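Local coordinates for protein WZI (Escherichia coli, PDB 2YNK) that acts as an outer-membrane lectin, a carbohydrate-binding beta-barrel that underpins the assembly of the group 1 capsule on the cell surface, at residues Q88-F100 and H110-S122. Sequence-based numbering, arbitrary orientation.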
loop_
_atom_site.group_PDB
_atom_site.type_symbol
_atom_site.label_atom_id
_atom_site.label_comp_id
_atom_site.label_asym_id
_atom_site.label_seq_id
_atom_site.Cartn_x
_atom_site.Cartn_y
_atom_site.Cartn_z
ATOM N N GLN A 88 -3.246 -5.858 -3.072
ATOM C CA GLN A 88 -3.867 -6.787 -4.026
ATOM C C GLN A 88 -3.018 -7.209 -5.261
ATOM O O GLN A 88 -3.522 -7.949 -6.105
ATOM C CB GLN A 88 -5.229 -6.228 -4.455
ATOM C CG GLN A 88 -6.287 -6.297 -3.354
ATOM C CD GLN A 88 -7.344 -5.207 -3.477
ATOM O OE1 GLN A 88 -8.279 -5.324 -4.268
ATOM N NE2 GLN A 88 -7.197 -4.138 -2.686
ATOM N N THR A 89 -1.756 -6.782 -5.363
ATOM C CA THR A 89 -0.881 -7.218 -6.471
ATOM C C THR A 89 -0.145 -8.505 -6.084
ATOM O O THR A 89 0.789 -8.474 -5.287
ATOM C CB THR A 89 0.184 -6.148 -6.884
ATOM O OG1 THR A 89 -0.448 -4.942 -7.352
ATOM C CG2 THR A 89 1.086 -6.681 -8.000
ATOM N N GLN A 90 -0.565 -9.633 -6.649
ATOM C CA GLN A 90 0.158 -10.895 -6.476
ATOM C C GLN A 90 1.294 -11.040 -7.509
ATOM O O GLN A 90 1.125 -10.686 -8.678
ATOM C CB GLN A 90 -0.810 -12.062 -6.588
ATOM C CG GLN A 90 -1.737 -12.193 -5.385
ATOM C CD GLN A 90 -1.139 -12.986 -4.227
ATOM O OE1 GLN A 90 -0.053 -13.579 -4.326
ATOM N NE2 GLN A 90 -1.867 -13.013 -3.115
ATOM N N PRO A 91 2.461 -11.550 -7.075
ATOM C CA PRO A 91 3.635 -11.617 -7.941
ATOM C C PRO A 91 3.690 -12.848 -8.855
ATOM O O PRO A 91 4.585 -12.953 -9.694
ATOM C CB PRO A 91 4.778 -11.670 -6.929
ATOM C CG PRO A 91 4.209 -12.474 -5.819
ATOM C CD PRO A 91 2.778 -12.035 -5.720
ATOM N N ALA A 92 2.766 -13.780 -8.673
ATOM C CA ALA A 92 2.735 -14.983 -9.491
ATOM C C ALA A 92 1.322 -15.531 -9.561
ATOM O O ALA A 92 0.499 -15.247 -8.682
ATOM C CB ALA A 92 3.678 -16.021 -8.920
ATOM N N ASP A 93 1.051 -16.312 -10.605
ATOM C CA ASP A 93 -0.275 -16.892 -10.823
ATOM C C ASP A 93 -0.686 -17.871 -9.723
ATOM O O ASP A 93 -1.878 -18.032 -9.438
ATOM C CB ASP A 93 -0.335 -17.606 -12.171
ATOM C CG ASP A 93 -0.270 -16.647 -13.350
ATOM O OD1 ASP A 93 -0.727 -15.485 -13.209
ATOM O OD2 ASP A 93 0.234 -17.066 -14.424
ATOM N N ASN A 94 0.299 -18.533 -9.128
ATOM C CA ASN A 94 0.055 -19.504 -8.077
ATOM C C ASN A 94 1.110 -19.338 -7.008
ATOM O O ASN A 94 2.292 -19.246 -7.308
ATOM C CB ASN A 94 0.103 -20.932 -8.622
ATOM C CG ASN A 94 -0.837 -21.148 -9.791
ATOM O OD1 ASN A 94 -2.030 -20.875 -9.716
ATOM N ND2 ASN A 94 -0.295 -21.648 -10.882
ATOM N N SER A 95 0.681 -19.293 -5.755
ATOM C CA SER A 95 1.587 -19.001 -4.660
ATOM C C SER A 95 1.223 -19.832 -3.442
ATOM O O SER A 95 0.083 -20.263 -3.283
ATOM C CB SER A 95 1.517 -17.509 -4.336
ATOM O OG SER A 95 2.789 -16.998 -3.986
ATOM N N LEU A 96 2.205 -20.066 -2.589
ATOM C CA LEU A 96 1.959 -20.727 -1.330
ATOM C C LEU A 96 2.928 -20.186 -0.301
ATOM O O LEU A 96 4.133 -20.180 -0.540
ATOM C CB LEU A 96 2.139 -22.223 -1.490
ATOM C CG LEU A 96 1.739 -23.061 -0.285
ATOM C CD1 LEU A 96 0.328 -22.707 0.170
ATOM C CD2 LEU A 96 1.862 -24.530 -0.664
ATOM N N GLY A 97 2.393 -19.725 0.834
ATOM C CA GLY A 97 3.182 -19.054 1.863
ATOM C C GLY A 97 3.073 -19.751 3.199
ATOM O O GLY A 97 1.973 -20.115 3.619
ATOM N N LEU A 98 4.218 -19.956 3.853
ATOM C CA LEU A 98 4.276 -20.451 5.225
ATOM C C LEU A 98 5.002 -19.421 6.077
ATOM O O LEU A 98 6.125 -19.047 5.755
ATOM C CB LEU A 98 5.025 -21.785 5.303
ATOM C CG LEU A 98 4.521 -22.974 4.472
ATOM C CD1 LEU A 98 5.290 -24.237 4.844
ATOM C CD2 LEU A 98 3.023 -23.200 4.640
ATOM N N ALA A 99 4.365 -18.970 7.158
ATOM C CA ALA A 99 4.958 -17.962 8.038
ATOM C C ALA A 99 4.939 -18.375 9.513
ATOM O O ALA A 99 3.925 -18.844 10.021
ATOM C CB ALA A 99 4.250 -16.631 7.862
ATOM N N PHE A 100 6.075 -18.191 10.183
ATOM C CA PHE A 100 6.163 -18.297 11.633
ATOM C C PHE A 100 6.196 -16.895 12.232
ATOM O O PHE A 100 7.022 -16.080 11.839
ATOM C CB PHE A 100 7.424 -19.056 12.054
ATOM C CG PHE A 100 7.721 -18.963 13.536
ATOM C CD1 PHE A 100 6.983 -19.706 14.461
ATOM C CD2 PHE A 100 8.729 -18.114 14.015
ATOM C CE1 PHE A 100 7.252 -19.614 15.820
ATOM C CE2 PHE A 100 8.996 -18.026 15.378
ATOM C CZ PHE A 100 8.258 -18.776 16.278
ATOM N N HIS A 110 8.606 -12.120 11.975
ATOM C CA HIS A 110 7.746 -12.714 10.956
ATOM C C HIS A 110 8.623 -13.429 9.956
ATOM O O HIS A 110 9.210 -12.799 9.074
ATOM C CB HIS A 110 6.928 -11.610 10.291
ATOM C CG HIS A 110 5.949 -12.100 9.247
ATOM N ND1 HIS A 110 4.767 -12.652 9.563
ATOM C CD2 HIS A 110 6.006 -12.071 7.859
ATOM C CE1 HIS A 110 4.108 -12.975 8.441
ATOM N NE2 HIS A 110 4.868 -12.619 7.398
ATOM N N LEU A 111 8.767 -14.740 10.113
ATOM C CA LEU A 111 9.568 -15.529 9.184
ATOM C C LEU A 111 8.651 -16.089 8.115
ATOM O O LEU A 111 7.819 -16.946 8.393
ATOM C CB LEU A 111 10.280 -16.681 9.893
ATOM C CG LEU A 111 11.331 -16.309 10.933
ATOM C CD1 LEU A 111 12.060 -17.558 11.406
ATOM C CD2 LEU A 111 12.310 -15.286 10.372
ATOM N N GLN A 112 8.815 -15.610 6.888
ATOM C CA GLN A 112 7.915 -15.959 5.799
ATOM C C GLN A 112 8.676 -16.656 4.662
ATOM O O GLN A 112 9.712 -16.175 4.211
ATOM C CB GLN A 112 7.229 -14.684 5.301
ATOM C CG GLN A 112 6.296 -14.859 4.116
ATOM C CD GLN A 112 5.027 -15.571 4.483
ATOM O OE1 GLN A 112 4.257 -15.089 5.308
ATOM N NE2 GLN A 112 4.793 -16.720 3.866
ATOM N N GLY A 113 8.158 -17.796 4.220
ATOM C CA GLY A 113 8.662 -18.482 3.043
ATOM C C GLY A 113 7.558 -18.551 2.009
ATOM O O GLY A 113 6.400 -18.767 2.359
ATOM N N ASN A 114 7.914 -18.347 0.739
ATOM C CA ASN A 114 6.979 -18.474 -0.378
ATOM C C ASN A 114 7.559 -19.344 -1.505
ATOM O O ASN A 114 8.749 -19.251 -1.828
ATOM C CB ASN A 114 6.650 -17.103 -0.973
ATOM C CG ASN A 114 6.248 -16.087 0.062
ATOM O OD1 ASN A 114 5.232 -16.238 0.739
ATOM N ND2 ASN A 114 7.033 -15.020 0.168
ATOM N N VAL A 115 6.701 -20.167 -2.104
ATOM C CA VAL A 115 7.013 -20.891 -3.320
ATOM C C VAL A 115 5.972 -20.510 -4.366
ATOM O O VAL A 115 4.800 -20.311 -4.039
ATOM C CB VAL A 115 6.992 -22.405 -3.109
ATOM C CG1 VAL A 115 5.571 -22.885 -2.896
ATOM C CG2 VAL A 115 7.611 -23.109 -4.306
ATOM N N GLU A 116 6.406 -20.429 -5.626
ATOM C CA GLU A 116 5.593 -19.836 -6.690
ATOM C C GLU A 116 5.503 -20.646 -7.983
ATOM O O GLU A 116 6.384 -21.438 -8.302
ATOM C CB GLU A 116 6.132 -18.446 -7.010
ATOM C CG GLU A 116 5.643 -17.388 -6.042
ATOM C CD GLU A 116 6.489 -16.132 -6.069
ATOM O OE1 GLU A 116 7.307 -15.980 -7.029
ATOM O OE2 GLU A 116 6.327 -15.305 -5.125
ATOM N N GLY A 117 4.427 -20.404 -8.726
ATOM C CA GLY A 117 4.160 -21.070 -9.974
ATOM C C GLY A 117 3.587 -20.085 -10.971
ATOM O O GLY A 117 2.623 -19.395 -10.673
ATOM N N GLY A 118 4.178 -20.031 -12.165
ATOM C CA GLY A 118 3.715 -19.135 -13.215
ATOM C C GLY A 118 4.028 -17.708 -12.840
ATOM O O GLY A 118 3.121 -16.918 -12.583
ATOM N N GLU A 119 5.321 -17.392 -12.794
ATOM C CA GLU A 119 5.802 -16.059 -12.415
ATOM C C GLU A 119 5.180 -14.949 -13.256
ATOM O O GLU A 119 5.140 -15.037 -14.487
ATOM C CB GLU A 119 7.325 -15.963 -12.572
ATOM C CG GLU A 119 8.138 -16.686 -11.508
ATOM C CD GLU A 119 9.635 -16.453 -11.676
ATOM O OE1 GLU A 119 10.093 -16.235 -12.828
ATOM O OE2 GLU A 119 10.355 -16.492 -10.653
ATOM N N ARG A 120 4.699 -13.911 -12.575
ATOM C CA ARG A 120 4.305 -12.670 -13.220
ATOM C C ARG A 120 5.481 -11.704 -13.112
ATOM O O ARG A 120 5.944 -11.159 -14.110
ATOM C CB ARG A 120 3.069 -12.087 -12.541
ATOM C CG ARG A 120 1.856 -13.007 -12.526
ATOM C CD ARG A 120 0.752 -12.438 -11.647
ATOM N NE ARG A 120 -0.477 -13.222 -11.700
ATOM C CZ ARG A 120 -1.577 -12.944 -11.003
ATOM N NH1 ARG A 120 -1.606 -11.901 -10.190
ATOM N NH2 ARG A 120 -2.652 -13.716 -11.111
ATOM N N ILE A 121 5.965 -11.510 -11.890
ATOM C CA ILE A 121 7.152 -10.702 -11.637
ATOM C C ILE A 121 8.367 -11.633 -11.633
ATOM O O ILE A 121 8.318 -12.694 -11.035
ATOM C CB ILE A 121 7.026 -9.938 -10.291
ATOM C CG1 ILE A 121 5.723 -9.132 -10.247
ATOM C CG2 ILE A 121 8.206 -9.006 -10.077
ATOM C CD1 ILE A 121 5.670 -8.090 -9.144
ATOM N N SER A 122 9.446 -11.248 -12.309
ATOM C CA SER A 122 10.651 -12.088 -12.371
ATOM C C SER A 122 11.296 -12.251 -11.019
ATOM O O SER A 122 11.076 -11.446 -10.108
ATOM C CB SER A 122 11.700 -11.496 -13.315
ATOM O OG SER A 122 11.330 -11.713 -14.659
#
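Leu96 and Val115 meet on one face of two neighbouring strands, where Val115 CG1 lies 3.8 Å from Leu96 CB. Further along this face Leu111 CD1 approaches the Phe100 ring obliquely, 4.3 Å from Phe100 CD2, and a bound n-octane touches Leu111, consistent with a membrane-facing surface. On the other face the methyl of Ala92 packs against Glu116 CG at 3.7 Å. Strands 95-104 and 107-116 form an antiparallel hairpin in the 18-stranded barrel wall, and paired backbone hydrogen bonds join Leu96 to Val115, Leu98 to Gly113 and Phe100 to Leu111. Gly113 O also accepts Gln112 NE2 from above its carbonyl plane, over which the chain bent at chi2 (72°) brings the amide. On the Gln112 face, Glu116 OE1 forms a salt bridge with Arg167. Past the corners at Asp93-Asn94 and Gly117-Gly118, Pro91 O takes the backbone N-H groups of Arg120 and Ile121 from one face of its plane. Arg120 reaches back over Ala92, its NE meeting Asp93 OD1 at 2.7 Å in a nearly straight, salt-bridged hydrogen bond. Carboxylate and guanidinium planes are 70° apart; NE meets OD1 on its anti side, 31° out of the carboxylate plane, while NH2 hydrogen-bonds Tyr74 OH.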